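Local coordinates for protein probable FAD-dependent oxidoreductase PA4991 (Pseudomonas aeruginosa PAO1, PDB 5EZ7) that binds one FAD per monomer and probably acts as an oxidoreductase of the DAO family on a substrate that is still unknown, at residues 222-227 / 316-321; 202-207 / 339-344; 331-336 / 351-356; 227-232 / 274-279. All coordinates share one frame; numbering follows the deposited sequence.

Contact 1 (222-227 / 316-321)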
# COMPACT_ATOMS: atom_id res chain seq x y z
N PRO A 222 15.88 -3.67 -12.76
CA PRO A 222 16.21 -4.21 -11.41
C PRO A 222 15.48 -5.51 -11.03
O PRO A 222 14.30 -5.65 -11.34
CB PRO A 222 15.75 -3.10 -10.49
CG PRO A 222 14.60 -2.44 -11.23
CD PRO A 222 14.87 -2.60 -12.70
N ALA A 223 16.16 -6.41 -10.32
CA ALA A 223 15.61 -7.71 -9.95
C ALA A 223 14.67 -7.52 -8.77
O ALA A 223 14.83 -6.58 -8.00
CB ALA A 223 16.70 -8.71 -9.62
N MET A 224 13.71 -8.43 -8.63
CA MET A 224 12.66 -8.33 -7.65
C MET A 224 12.72 -9.54 -6.77
O MET A 224 13.11 -10.62 -7.25
CB MET A 224 11.31 -8.34 -8.37
CG MET A 224 10.14 -7.92 -7.48
SD MET A 224 8.62 -7.86 -8.44
CE MET A 224 8.26 -9.62 -8.52
N GLN A 225 12.31 -9.39 -5.50
CA GLN A 225 12.09 -10.54 -4.61
C GLN A 225 10.64 -10.53 -4.13
O GLN A 225 9.98 -9.51 -4.17
CB GLN A 225 13.06 -10.59 -3.41
CG GLN A 225 12.95 -9.40 -2.44
CD GLN A 225 13.83 -9.51 -1.20
OE1 GLN A 225 14.55 -10.44 -1.06
NE2 GLN A 225 13.72 -8.56 -0.28
N ARG A 226 10.19 -11.69 -3.68
CA ARG A 226 8.83 -11.91 -3.19
C ARG A 226 8.95 -12.48 -1.78
O ARG A 226 9.56 -13.50 -1.60
CB ARG A 226 8.11 -12.90 -4.12
CG ARG A 226 7.63 -12.32 -5.45
CD ARG A 226 6.82 -13.33 -6.24
NE ARG A 226 7.17 -13.26 -7.65
CZ ARG A 226 6.40 -12.86 -8.65
NH1 ARG A 226 5.14 -12.51 -8.45
NH2 ARG A 226 6.89 -12.80 -9.89
N ARG A 227 8.43 -11.79 -0.78
CA ARG A 227 8.53 -12.28 0.58
C ARG A 227 7.14 -12.53 1.07
O ARG A 227 6.41 -11.58 1.36
CB ARG A 227 9.25 -11.30 1.47
CG ARG A 227 10.73 -11.27 1.16
CD ARG A 227 11.35 -9.98 1.68
NE ARG A 227 11.30 -9.94 3.13
CZ ARG A 227 10.83 -8.95 3.90
NH1 ARG A 227 10.85 -9.09 5.23
NH2 ARG A 227 10.36 -7.83 3.38
N ASP A 316 2.23 -12.19 -1.26
CA ASP A 316 3.66 -11.85 -1.43
C ASP A 316 3.88 -10.35 -1.34
O ASP A 316 3.12 -9.57 -1.92
CB ASP A 316 4.13 -12.27 -2.81
CG ASP A 316 4.24 -13.75 -2.97
OD1 ASP A 316 4.40 -14.46 -1.94
OD2 ASP A 316 4.21 -14.20 -4.15
N ARG A 317 4.90 -9.94 -0.58
CA ARG A 317 5.40 -8.57 -0.67
C ARG A 317 6.32 -8.52 -1.87
O ARG A 317 7.15 -9.40 -2.03
CB ARG A 317 6.14 -8.16 0.59
CG ARG A 317 5.21 -7.99 1.79
CD ARG A 317 5.99 -8.03 3.09
NE ARG A 317 6.44 -9.39 3.35
CZ ARG A 317 7.00 -9.81 4.49
NH1 ARG A 317 7.40 -11.08 4.61
NH2 ARG A 317 7.18 -8.96 5.51
N ALA A 318 6.18 -7.48 -2.70
CA ALA A 318 6.97 -7.25 -3.89
C ALA A 318 7.97 -6.14 -3.62
O ALA A 318 7.58 -5.01 -3.38
CB ALA A 318 6.07 -6.89 -5.05
N GLU A 319 9.25 -6.49 -3.64
CA GLU A 319 10.32 -5.59 -3.25
C GLU A 319 11.52 -5.68 -4.21
O GLU A 319 11.71 -6.70 -4.89
CB GLU A 319 10.83 -5.96 -1.85
CG GLU A 319 9.81 -5.75 -0.77
CD GLU A 319 10.22 -6.33 0.55
OE1 GLU A 319 11.34 -6.87 0.60
OE2 GLU A 319 9.44 -6.26 1.54
N PRO A 320 12.36 -4.62 -4.22
CA PRO A 320 13.63 -4.77 -4.89
C PRO A 320 14.47 -5.88 -4.27
O PRO A 320 14.48 -6.05 -3.03
CB PRO A 320 14.30 -3.42 -4.68
CG PRO A 320 13.71 -2.90 -3.41
CD PRO A 320 12.28 -3.36 -3.46
N ALA A 321 15.13 -6.65 -5.13
CA ALA A 321 16.08 -7.67 -4.63
C ALA A 321 17.20 -6.96 -3.90
O ALA A 321 17.58 -5.84 -4.27
CB ALA A 321 16.65 -8.48 -5.78
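Gln225 and Glu319 face each other as a hydrogen-bonded pair of two antiparallel strands, 224-227 and 316-320, whose axes approach to 4.5 Å. The backbone bonds come first. Gln225 N gives to Glu319 O at 2.8 Å and Glu319 N returns the bond to Gln225 O; Arg227 and Arg317 form the next hydrogen-bonded pair, and past the strand end Ala321 N still reaches Ala223 O. Arg227 O is gripped twice, by Arg317 N at 3.0 Å and by Arg317 NE, which arrive from opposite faces of its carbonyl plane; a bend at chi3 (-72°) folds the Arg317 chain back so that NE can do this.

The polar side chains gather on the face carrying Gln225, Arg227, Arg317 and Glu319. Gln225 NE2 meets Glu319 OE1 at 3.0 Å, and Arg227 NH2 makes a salt bridge to the same carboxylate, with OE2 at 2.6 Å, although its N-H directions fit poorly and the bonds are weak. The guanidinium groups of Arg227 and Arg317 lie stacked, centres 4.0 Å apart and planes at 24°. Arg317 NH2 has its own acid, Glu277.

Packing on the other face is slight: Met224 SD stands 4.4 Å from Ala318 CB, and Asp316 OD2 touches the aliphatic CD of Arg226, whose NH2 is paired with Glu211.

Glu319 and Glu277 thus flank the stacked arginines, and their negative charge probably offsets the like charges at the edge of this sheet, where Arg317 also borders the FAD.

Contact 2 (202-207 / 339-344). With FAD (flavin-adenine dinucleotide), chain B.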
# COMPACT_ATOMS: atom_id res chain seq x y z
N VAL A 202 7.81 6.66 -18.94
CA VAL A 202 6.97 5.51 -18.55
C VAL A 202 7.46 5.06 -17.17
O VAL A 202 8.67 4.79 -16.98
CB VAL A 202 7.05 4.33 -19.56
CG1 VAL A 202 6.18 3.14 -19.10
CG2 VAL A 202 6.61 4.75 -20.94
N VAL A 203 6.53 5.01 -16.22
CA VAL A 203 6.80 4.55 -14.88
C VAL A 203 6.10 3.23 -14.58
O VAL A 203 4.85 3.11 -14.70
CB VAL A 203 6.34 5.56 -13.84
CG1 VAL A 203 6.78 5.11 -12.43
CG2 VAL A 203 6.89 6.95 -14.16
N LEU A 204 6.88 2.25 -14.12
CA LEU A 204 6.36 0.94 -13.67
C LEU A 204 6.23 0.89 -12.16
O LEU A 204 7.24 0.74 -11.44
CB LEU A 204 7.25 -0.19 -14.15
CG LEU A 204 7.60 -0.22 -15.61
CD1 LEU A 204 8.41 -1.47 -15.90
CD2 LEU A 204 6.35 -0.19 -16.45
N SER A 205 4.99 1.04 -11.69
CA SER A 205 4.61 0.91 -10.27
C SER A 205 3.62 -0.26 -10.13
O SER A 205 2.56 -0.14 -9.52
CB SER A 205 4.01 2.22 -9.76
OG SER A 205 2.92 2.59 -10.58
N ALA A 206 3.98 -1.40 -10.71
CA ALA A 206 3.07 -2.52 -10.87
C ALA A 206 3.27 -3.62 -9.82
O ALA A 206 2.71 -4.68 -9.95
CB ALA A 206 3.16 -3.09 -12.27
N GLY A 207 3.98 -3.32 -8.74
CA GLY A 207 4.16 -4.24 -7.65
C GLY A 207 4.87 -5.46 -8.11
O GLY A 207 5.90 -5.38 -8.78
N LEU A 339 12.52 4.88 -19.06
CA LEU A 339 11.77 3.96 -18.23
C LEU A 339 12.19 4.18 -16.81
O LEU A 339 13.39 4.28 -16.50
CB LEU A 339 12.04 2.53 -18.63
CG LEU A 339 11.26 1.52 -17.79
CD1 LEU A 339 9.80 1.45 -18.23
CD2 LEU A 339 11.94 0.15 -17.92
N LEU A 340 11.19 4.30 -15.95
CA LEU A 340 11.39 4.45 -14.51
C LEU A 340 10.61 3.33 -13.91
O LEU A 340 9.56 3.01 -14.37
CB LEU A 340 10.87 5.80 -14.02
CG LEU A 340 11.73 7.00 -14.44
CD1 LEU A 340 10.93 8.28 -14.41
CD2 LEU A 340 12.95 7.20 -13.56
N VAL A 341 11.14 2.71 -12.87
CA VAL A 341 10.54 1.52 -12.32
C VAL A 341 10.89 1.37 -10.84
O VAL A 341 12.06 1.56 -10.43
CB VAL A 341 11.03 0.27 -13.09
CG1 VAL A 341 12.58 0.22 -13.19
CG2 VAL A 341 10.49 -1.01 -12.47
N GLY A 342 9.90 0.97 -10.05
CA GLY A 342 10.21 0.72 -8.67
C GLY A 342 9.12 0.24 -7.79
O GLY A 342 8.05 -0.15 -8.25
N TRP A 343 9.46 0.26 -6.50
CA TRP A 343 8.64 -0.25 -5.43
C TRP A 343 8.75 0.66 -4.21
O TRP A 343 9.83 1.11 -3.89
CB TRP A 343 9.14 -1.63 -5.07
CG TRP A 343 9.03 -2.65 -6.17
CD1 TRP A 343 7.94 -3.43 -6.48
CD2 TRP A 343 10.07 -3.08 -7.05
NE1 TRP A 343 8.24 -4.31 -7.51
CE2 TRP A 343 9.54 -4.10 -7.88
CE3 TRP A 343 11.40 -2.71 -7.20
CZ2 TRP A 343 10.29 -4.72 -8.86
CZ3 TRP A 343 12.15 -3.34 -8.16
CH2 TRP A 343 11.59 -4.33 -8.99
N PRO A 344 7.64 0.93 -3.52
CA PRO A 344 7.68 1.78 -2.32
C PRO A 344 8.28 1.09 -1.12
O PRO A 344 8.85 1.76 -0.29
CB PRO A 344 6.21 2.12 -2.09
CG PRO A 344 5.46 1.01 -2.68
CD PRO A 344 6.27 0.52 -3.84
PA FAD B . 0.48 -2.97 -5.38
O1A FAD B . -0.48 -2.47 -4.35
O2A FAD B . 0.80 -4.43 -5.49
O5B FAD B . -0.04 -2.42 -6.77
C5B FAD B . 0.48 -2.88 -8.01
C4B FAD B . -0.64 -2.71 -9.01
O4B FAD B . -0.13 -2.96 -10.33
C3B FAD B . -1.79 -3.68 -8.74
O3B FAD B . -3.02 -2.97 -8.59
C2B FAD B . -1.78 -4.58 -9.96
O2B FAD B . -3.07 -5.05 -10.36
C1B FAD B . -1.12 -3.71 -11.02
N9A FAD B . -0.46 -4.48 -12.08
C8A FAD B . 0.31 -5.57 -11.92
N7A FAD B . 0.74 -6.01 -13.11
C5A FAD B . 0.25 -5.20 -14.05
C6A FAD B . 0.32 -5.13 -15.52
N6A FAD B . 1.05 -6.05 -16.18
N1A FAD B . -0.32 -4.13 -16.15
C2A FAD B . -1.04 -3.22 -15.47
N3A FAD B . -1.16 -3.23 -14.12
C4A FAD B . -0.55 -4.18 -13.38
N1 FAD B . 3.01 -0.96 4.45
C2 FAD B . 2.83 -0.03 5.41
O2 FAD B . 3.40 1.09 5.28
N3 FAD B . 2.07 -0.25 6.49
C4 FAD B . 1.44 -1.40 6.69
O4 FAD B . 0.72 -1.58 7.70
C4X FAD B . 1.59 -2.47 5.70
N5 FAD B . 0.98 -3.66 5.85
C5X FAD B . 1.11 -4.62 4.92
C6 FAD B . 0.45 -5.83 5.12
C7 FAD B . 0.55 -6.84 4.19
C7M FAD B . -0.18 -8.13 4.41
C8 FAD B . 1.36 -6.63 2.96
C8M FAD B . 1.51 -7.70 1.90
C9 FAD B . 2.03 -5.43 2.78
C9A FAD B . 1.94 -4.40 3.71
N10 FAD B . 2.60 -3.15 3.55
C10 FAD B . 2.43 -2.16 4.52
C1' FAD B . 3.41 -2.86 2.38
C2' FAD B . 2.49 -2.27 1.31
O2' FAD B . 1.26 -3.00 1.21
C3' FAD B . 3.20 -2.21 -0.03
O3' FAD B . 4.53 -1.71 0.16
C4' FAD B . 2.44 -1.31 -1.00
O4' FAD B . 1.03 -1.44 -0.87
C5' FAD B . 2.81 -1.61 -2.44
O5' FAD B . 2.20 -0.63 -3.30
P FAD B . 2.34 -0.79 -4.88
O1P FAD B . 1.38 0.16 -5.54
O2P FAD B . 3.79 -0.71 -5.18
O3P FAD B . 1.94 -2.32 -5.12
O HOH W 1 5.21 -0.90 -7.62
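Leu204 and Val341 sit side by side on neighbouring parallel strands, 202-204 and 339-343, of the Rossmann-type FAD-binding domain of this DAO-family protein. The register rests on three backbone bonds: Leu340 N to Val202 O, Leu204 N to Leu340 O at 2.8 Å, and Gly342 N to Leu204 O.

Leu204 can be followed outward. Its CB lies against Val341 CG2 at 3.7 Å. CG, placed beside the backbone N by chi1 of -51°, meets Leu339 CD1 at 3.8 Å, and CD1 ends between that same methyl and Val341 CG2, 4.0 Å from each. Leu339 CD1 also reaches back to Val202 CG1, so one methyl joins two residues of the neighbouring strand. Val203 and Leu340 occupy the other face, where CG2 of the valine touches CB of the leucine.

Beyond the strand ends the chains serve the cofactor. Ala206 CB packs on the adenosine part of FAD, near C8A and O4B, and Pro344 CD comes close to the phosphate oxygen O2P. A water accepts from Gly207 N and donates to both Gly342 O and FAD O2P, tying the two segments to the pyrophosphate, beside which Gly207 turns with positive phi. Ser205 OG bonds to the backbone of Val13 and of Gly14, probably the first glycine of a Rossmann-type GxGxxG turn.

Trp343 closes the contact through its indole edge: NE1 donates to Gly207 O at 2.9 Å, approaching 55° above the carbonyl plane.

Contact 3 (331-336 / 351-356)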
# COMPACT_ATOMS: atom_id res chain seq x y z
N ALA A 331 11.83 4.35 -0.44
CA ALA A 331 11.30 3.81 -1.66
C ALA A 331 12.50 3.47 -2.52
O ALA A 331 13.58 3.99 -2.29
CB ALA A 331 10.42 4.83 -2.35
N PHE A 332 12.31 2.57 -3.47
CA PHE A 332 13.35 2.23 -4.46
C PHE A 332 12.90 2.67 -5.89
O PHE A 332 11.76 2.40 -6.33
CB PHE A 332 13.64 0.72 -4.41
CG PHE A 332 14.57 0.25 -5.49
CD1 PHE A 332 14.11 -0.07 -6.76
CD2 PHE A 332 15.95 0.19 -5.25
CE1 PHE A 332 14.99 -0.47 -7.74
CE2 PHE A 332 16.83 -0.18 -6.26
CZ PHE A 332 16.36 -0.53 -7.49
N LEU A 333 13.81 3.31 -6.61
CA LEU A 333 13.60 3.66 -8.00
C LEU A 333 14.83 3.41 -8.82
O LEU A 333 15.92 3.69 -8.37
CB LEU A 333 13.23 5.13 -8.11
CG LEU A 333 12.80 5.66 -9.48
CD1 LEU A 333 11.61 4.95 -10.06
CD2 LEU A 333 12.46 7.13 -9.33
N ALA A 334 14.63 2.91 -10.03
CA ALA A 334 15.67 2.77 -11.03
C ALA A 334 15.18 3.26 -12.40
O ALA A 334 13.98 3.40 -12.63
CB ALA A 334 16.04 1.32 -11.13
N GLU A 335 16.12 3.47 -13.31
CA GLU A 335 15.80 3.85 -14.67
C GLU A 335 16.70 3.26 -15.72
O GLU A 335 17.81 3.00 -15.46
CB GLU A 335 15.87 5.36 -14.83
CG GLU A 335 17.00 6.01 -14.08
CD GLU A 335 17.06 7.50 -14.31
OE1 GLU A 335 16.74 8.01 -15.43
OE2 GLU A 335 17.45 8.19 -13.36
N GLN A 336 16.16 3.07 -16.91
CA GLN A 336 16.89 2.75 -18.11
C GLN A 336 16.23 3.61 -19.23
O GLN A 336 15.07 3.42 -19.58
CB GLN A 336 16.83 1.24 -18.37
CG GLN A 336 17.34 0.76 -19.74
CD GLN A 336 18.86 0.64 -19.85
OE1 GLN A 336 19.45 -0.20 -19.19
NE2 GLN A 336 19.50 1.46 -20.71
N PRO A 351 4.63 8.38 -0.67
CA PRO A 351 5.03 9.75 -1.00
C PRO A 351 6.55 9.95 -1.28
O PRO A 351 6.93 10.93 -1.93
CB PRO A 351 4.59 10.56 0.25
CG PRO A 351 3.74 9.65 1.06
CD PRO A 351 4.17 8.27 0.72
N ASP A 352 7.39 9.07 -0.77
CA ASP A 352 8.82 9.09 -1.03
C ASP A 352 9.08 8.55 -2.44
O ASP A 352 9.97 9.02 -3.15
CB ASP A 352 9.60 8.29 0.05
CG ASP A 352 11.11 8.38 -0.13
OD1 ASP A 352 11.66 9.51 0.05
OD2 ASP A 352 11.76 7.36 -0.47
N PHE A 353 8.28 7.58 -2.86
CA PHE A 353 8.36 7.04 -4.23
C PHE A 353 8.04 8.12 -5.24
O PHE A 353 8.83 8.35 -6.15
CB PHE A 353 7.47 5.81 -4.41
CG PHE A 353 7.45 5.25 -5.81
CD1 PHE A 353 8.50 4.45 -6.27
CD2 PHE A 353 6.39 5.50 -6.66
CE1 PHE A 353 8.49 3.93 -7.55
CE2 PHE A 353 6.38 4.97 -7.95
CZ PHE A 353 7.43 4.20 -8.39
N ALA A 354 6.91 8.81 -5.05
CA ALA A 354 6.59 10.02 -5.79
C ALA A 354 7.72 11.07 -5.81
O ALA A 354 8.10 11.51 -6.87
CB ALA A 354 5.28 10.63 -5.32
N ASP A 355 8.27 11.44 -4.66
CA ASP A 355 9.42 12.40 -4.60
C ASP A 355 10.59 11.96 -5.46
O ASP A 355 11.21 12.79 -6.10
CB ASP A 355 9.98 12.58 -3.19
CG ASP A 355 9.00 13.22 -2.21
OD1 ASP A 355 8.11 13.99 -2.64
OD2 ASP A 355 9.11 12.95 -0.99
N ARG A 356 10.89 10.65 -5.46
CA ARG A 356 12.04 10.14 -6.19
C ARG A 356 11.80 10.23 -7.67
O ARG A 356 12.72 10.60 -8.41
CB ARG A 356 12.45 8.75 -5.73
CG ARG A 356 13.36 8.79 -4.52
CD ARG A 356 13.12 7.64 -3.56
NE ARG A 356 13.98 7.74 -2.36
CZ ARG A 356 15.24 7.29 -2.27
NH1 ARG A 356 15.82 6.68 -3.30
NH2 ARG A 356 15.94 7.45 -1.13
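Ala331 meets Asp352 and Phe353 where edge strand 332-336 of the Rossmann-type FAD-binding sheet runs beside helix 350-364, the short segment axes 8.5 Å apart and inclined by 26°. Strand 339-343 intervenes along the chain between these two elements.

Asp352 holds CG anti to its N (chi1 -175°), which carries OD2 toward the strand. There its anti lone pair accepts Ala331 N at 3.0 Å, while Arg356 NE forms a salt bridge with the same oxygen; that N-H is poorly aimed and the bond weak. The Arg356 chain is bent at chi2 (144°), bringing one guanidinium face against Ala331 O, which stands 3.5 Å from the plane, offset toward the rim.

Phe353 has an equally extended chi1, and its CB touches Ala331 CB at 3.7 Å. Its ring presents an edge to Phe332 O, which lies in the ring plane 3.8 Å from CE1. Ala18, an FAD-binding residue on helix 17-28, also touches this phenylalanine.

Leu333, extended at chi1 as well, crosses the Phe353 side chain at about a right angle and sends its own two methyls to different partners: CD1 approaches Phe353 CE1 at 4.1 Å, whereas CD2 rests on Arg356 C at 3.6 Å.

Contact 4 (227-232 / 274-279). With FAD (flavin-adenine dinucleotide), chain B.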
# COMPACT_ATOMS: atom_id res chain seq x y z
N ARG A 227 8.43 -11.79 -0.78
CA ARG A 227 8.53 -12.28 0.58
C ARG A 227 7.14 -12.53 1.07
O ARG A 227 6.41 -11.58 1.36
CB ARG A 227 9.25 -11.30 1.47
CG ARG A 227 10.73 -11.27 1.16
CD ARG A 227 11.35 -9.98 1.68
NE ARG A 227 11.30 -9.94 3.13
CZ ARG A 227 10.83 -8.95 3.90
NH1 ARG A 227 10.85 -9.09 5.23
NH2 ARG A 227 10.36 -7.83 3.38
N PRO A 228 6.75 -13.81 1.14
CA PRO A 228 5.35 -14.08 1.46
C PRO A 228 4.97 -13.73 2.93
O PRO A 228 5.83 -13.63 3.80
CB PRO A 228 5.23 -15.57 1.14
CG PRO A 228 6.59 -16.11 1.49
CD PRO A 228 7.57 -15.04 1.11
N LEU A 229 3.70 -13.48 3.14
CA LEU A 229 3.09 -13.35 4.47
C LEU A 229 1.91 -14.32 4.55
O LEU A 229 1.28 -14.60 3.53
CB LEU A 229 2.59 -11.91 4.68
CG LEU A 229 3.68 -10.89 5.02
CD1 LEU A 229 3.10 -9.51 4.91
CD2 LEU A 229 4.26 -11.06 6.41
N HIS A 230 1.61 -14.83 5.74
CA HIS A 230 0.36 -15.59 6.05
C HIS A 230 -0.46 -14.86 7.11
O HIS A 230 -0.34 -15.13 8.32
CB HIS A 230 0.69 -16.99 6.56
CG HIS A 230 -0.44 -17.97 6.46
ND1 HIS A 230 -0.30 -19.29 6.80
CD2 HIS A 230 -1.71 -17.84 6.00
CE1 HIS A 230 -1.42 -19.94 6.57
NE2 HIS A 230 -2.29 -19.09 6.07
N MET A 231 -1.28 -13.92 6.65
CA MET A 231 -2.08 -13.08 7.52
C MET A 231 -3.30 -13.84 7.98
O MET A 231 -3.79 -14.69 7.26
CB MET A 231 -2.55 -11.83 6.76
CG MET A 231 -1.46 -10.95 6.16
SD MET A 231 -0.32 -10.23 7.34
CE MET A 231 -1.42 -9.00 8.05
N VAL A 232 -3.81 -13.51 9.18
CA VAL A 232 -4.96 -14.16 9.78
C VAL A 232 -6.05 -13.11 9.97
O VAL A 232 -5.77 -11.99 10.33
CB VAL A 232 -4.61 -14.81 11.13
CG1 VAL A 232 -5.82 -15.56 11.70
CG2 VAL A 232 -3.48 -15.80 10.96
N ASP A 274 5.10 -11.18 13.33
CA ASP A 274 5.95 -12.36 13.24
C ASP A 274 5.14 -13.66 13.09
O ASP A 274 5.64 -14.66 12.57
CB ASP A 274 6.87 -12.45 14.48
CG ASP A 274 7.90 -13.61 14.40
OD1 ASP A 274 8.94 -13.46 13.73
OD2 ASP A 274 7.65 -14.69 15.02
N ILE A 275 3.90 -13.65 13.58
CA ILE A 275 3.01 -14.77 13.36
C ILE A 275 2.70 -14.98 11.86
O ILE A 275 2.45 -16.11 11.44
CB ILE A 275 1.69 -14.63 14.17
CG1 ILE A 275 0.98 -15.98 14.28
CG2 ILE A 275 0.78 -13.57 13.55
CD1 ILE A 275 -0.43 -15.92 14.83
N ALA A 276 2.71 -13.90 11.07
CA ALA A 276 2.49 -13.98 9.63
C ALA A 276 3.76 -14.17 8.82
O ALA A 276 3.64 -14.30 7.63
CB ALA A 276 1.76 -12.75 9.15
N GLU A 277 4.94 -14.20 9.43
CA GLU A 277 6.23 -14.32 8.70
C GLU A 277 6.60 -15.78 8.50
O GLU A 277 5.71 -16.62 8.46
CB GLU A 277 7.34 -13.53 9.42
CG GLU A 277 7.15 -12.02 9.31
CD GLU A 277 7.64 -11.42 8.00
OE1 GLU A 277 8.15 -12.16 7.12
OE2 GLU A 277 7.53 -10.18 7.83
N THR A 278 7.89 -16.08 8.35
CA THR A 278 8.39 -17.39 7.94
C THR A 278 7.72 -18.67 8.54
O THR A 278 7.37 -19.59 7.78
CB THR A 278 9.93 -17.41 8.15
OG1 THR A 278 10.50 -16.33 7.38
CG2 THR A 278 10.59 -18.71 7.69
N ASP A 279 7.54 -18.75 9.86
CA ASP A 279 6.90 -19.95 10.43
C ASP A 279 5.40 -19.94 10.19
O ASP A 279 4.83 -20.98 9.92
CB ASP A 279 7.22 -20.12 11.91
CG ASP A 279 8.70 -20.26 12.16
OD1 ASP A 279 9.36 -21.09 11.49
OD2 ASP A 279 9.21 -19.51 13.02
PA FAD B . 0.48 -2.97 -5.38
O1A FAD B . -0.48 -2.47 -4.35
O2A FAD B . 0.80 -4.43 -5.49
O5B FAD B . -0.04 -2.42 -6.77
C5B FAD B . 0.48 -2.88 -8.01
C4B FAD B . -0.64 -2.71 -9.01
O4B FAD B . -0.13 -2.96 -10.33
C3B FAD B . -1.79 -3.68 -8.74
O3B FAD B . -3.02 -2.97 -8.59
C2B FAD B . -1.78 -4.58 -9.96
O2B FAD B . -3.07 -5.05 -10.36
C1B FAD B . -1.12 -3.71 -11.02
N9A FAD B . -0.46 -4.48 -12.08
C8A FAD B . 0.31 -5.57 -11.92
N7A FAD B . 0.74 -6.01 -13.11
C5A FAD B . 0.25 -5.20 -14.05
C6A FAD B . 0.32 -5.13 -15.52
N6A FAD B . 1.05 -6.05 -16.18
N1A FAD B . -0.32 -4.13 -16.15
C2A FAD B . -1.04 -3.22 -15.47
N3A FAD B . -1.16 -3.23 -14.12
C4A FAD B . -0.55 -4.18 -13.38
N1 FAD B . 3.01 -0.96 4.45
C2 FAD B . 2.83 -0.03 5.41
O2 FAD B . 3.40 1.09 5.28
N3 FAD B . 2.07 -0.25 6.49
C4 FAD B . 1.44 -1.40 6.69
O4 FAD B . 0.72 -1.58 7.70
C4X FAD B . 1.59 -2.47 5.70
N5 FAD B . 0.98 -3.66 5.85
C5X FAD B . 1.11 -4.62 4.92
C6 FAD B . 0.45 -5.83 5.12
C7 FAD B . 0.55 -6.84 4.19
C7M FAD B . -0.18 -8.13 4.41
C8 FAD B . 1.36 -6.63 2.96
C8M FAD B . 1.51 -7.70 1.90
C9 FAD B . 2.03 -5.43 2.78
C9A FAD B . 1.94 -4.40 3.71
N10 FAD B . 2.60 -3.15 3.55
C10 FAD B . 2.43 -2.16 4.52
C1' FAD B . 3.41 -2.86 2.38
C2' FAD B . 2.49 -2.27 1.31
O2' FAD B . 1.26 -3.00 1.21
C3' FAD B . 3.20 -2.21 -0.03
O3' FAD B . 4.53 -1.71 0.16
C4' FAD B . 2.44 -1.31 -1.00
O4' FAD B . 1.03 -1.44 -0.87
C5' FAD B . 2.81 -1.61 -2.44
O5' FAD B . 2.20 -0.63 -3.30
P FAD B . 2.34 -0.79 -4.88
O1P FAD B . 1.38 0.16 -5.54
O2P FAD B . 3.79 -0.71 -5.18
O3P FAD B . 1.94 -2.32 -5.12
O HOH W 2 8.37 -14.81 4.96
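Leu229 and Met231 both touch Ala276, Leu229 through CD2 and Met231 through SD. The two segments are joined by one direct hydrogen bond, His230 N to Ala276 O, 2.8 Å long with an N-H...O angle of 170° and lying on a lone pair in the carbonyl plane. A CA-H...O contact from Leu229 CA uses the same oxygen.

Leu229 spreads its two methyls to different neighbours. CD2 is directed at the loop, 3.5 Å from Ala276 O and 3.7 Å from Glu277 OE2; CD1 instead faces the flavin, 3.6 Å from FAD C7M. Met231 sets out away from the loop, but a fold at chi2 (-61°) and another at chi3 bring SD back between Ala276 CB at 3.7 Å and FAD C7M at 3.6 Å. Its CG lies against the same flavin methyl. Ala276 CB points at the strand and touches His230 O at 3.3 Å.

Glu277, the N-cap residue of helix 278-282, starts away from the strand but turns back at chi2, so that its side chain crosses that of Leu229 obliquely. Its OE2 forms a salt bridge with Arg317, while Arg227 NH1, 4.4 Å from OE2, is near enough for charge attraction only, its guanidinium being paired with Glu319. A water donates to Pro228 O and, weakly, to Glu277 OE1. The His230 ring turns away, to Thr312 and Gly280.

The arrangement belongs to the flavin site: a strand of the large mixed sheet, backed by the turn leading into a helix, offers apolar side chains to the dimethylbenzene end of the isoalloxazine.

In the fold
Contacts 2 and 3, centres about 8 Å apart, share the six-stranded FAD-binding sheet: strand 339-343 lies between 201-204 and the edge strand 332-336, and helix 350-364 follows strand 339-343 in the chain. Contacts 1 and 4, centres about 16 Å apart, share strand 224-236 of the eight-stranded sheet and are linked by the Arg317-Glu277 salt bridge. Contact 1 also touches contacts 2 and 3, with Met224 against Trp343 and Pro320 against Phe332, joining the two sheets. Along the chain contact 4 nests within contact 1 and contact 1 within contact 2; contact 3 opens after contacts 1 and 4 have closed and alternates with contact 2. Contacts 2 and 4, centres about 25 Å apart, touch the adenosine-pyrophosphate and flavin ends of FAD.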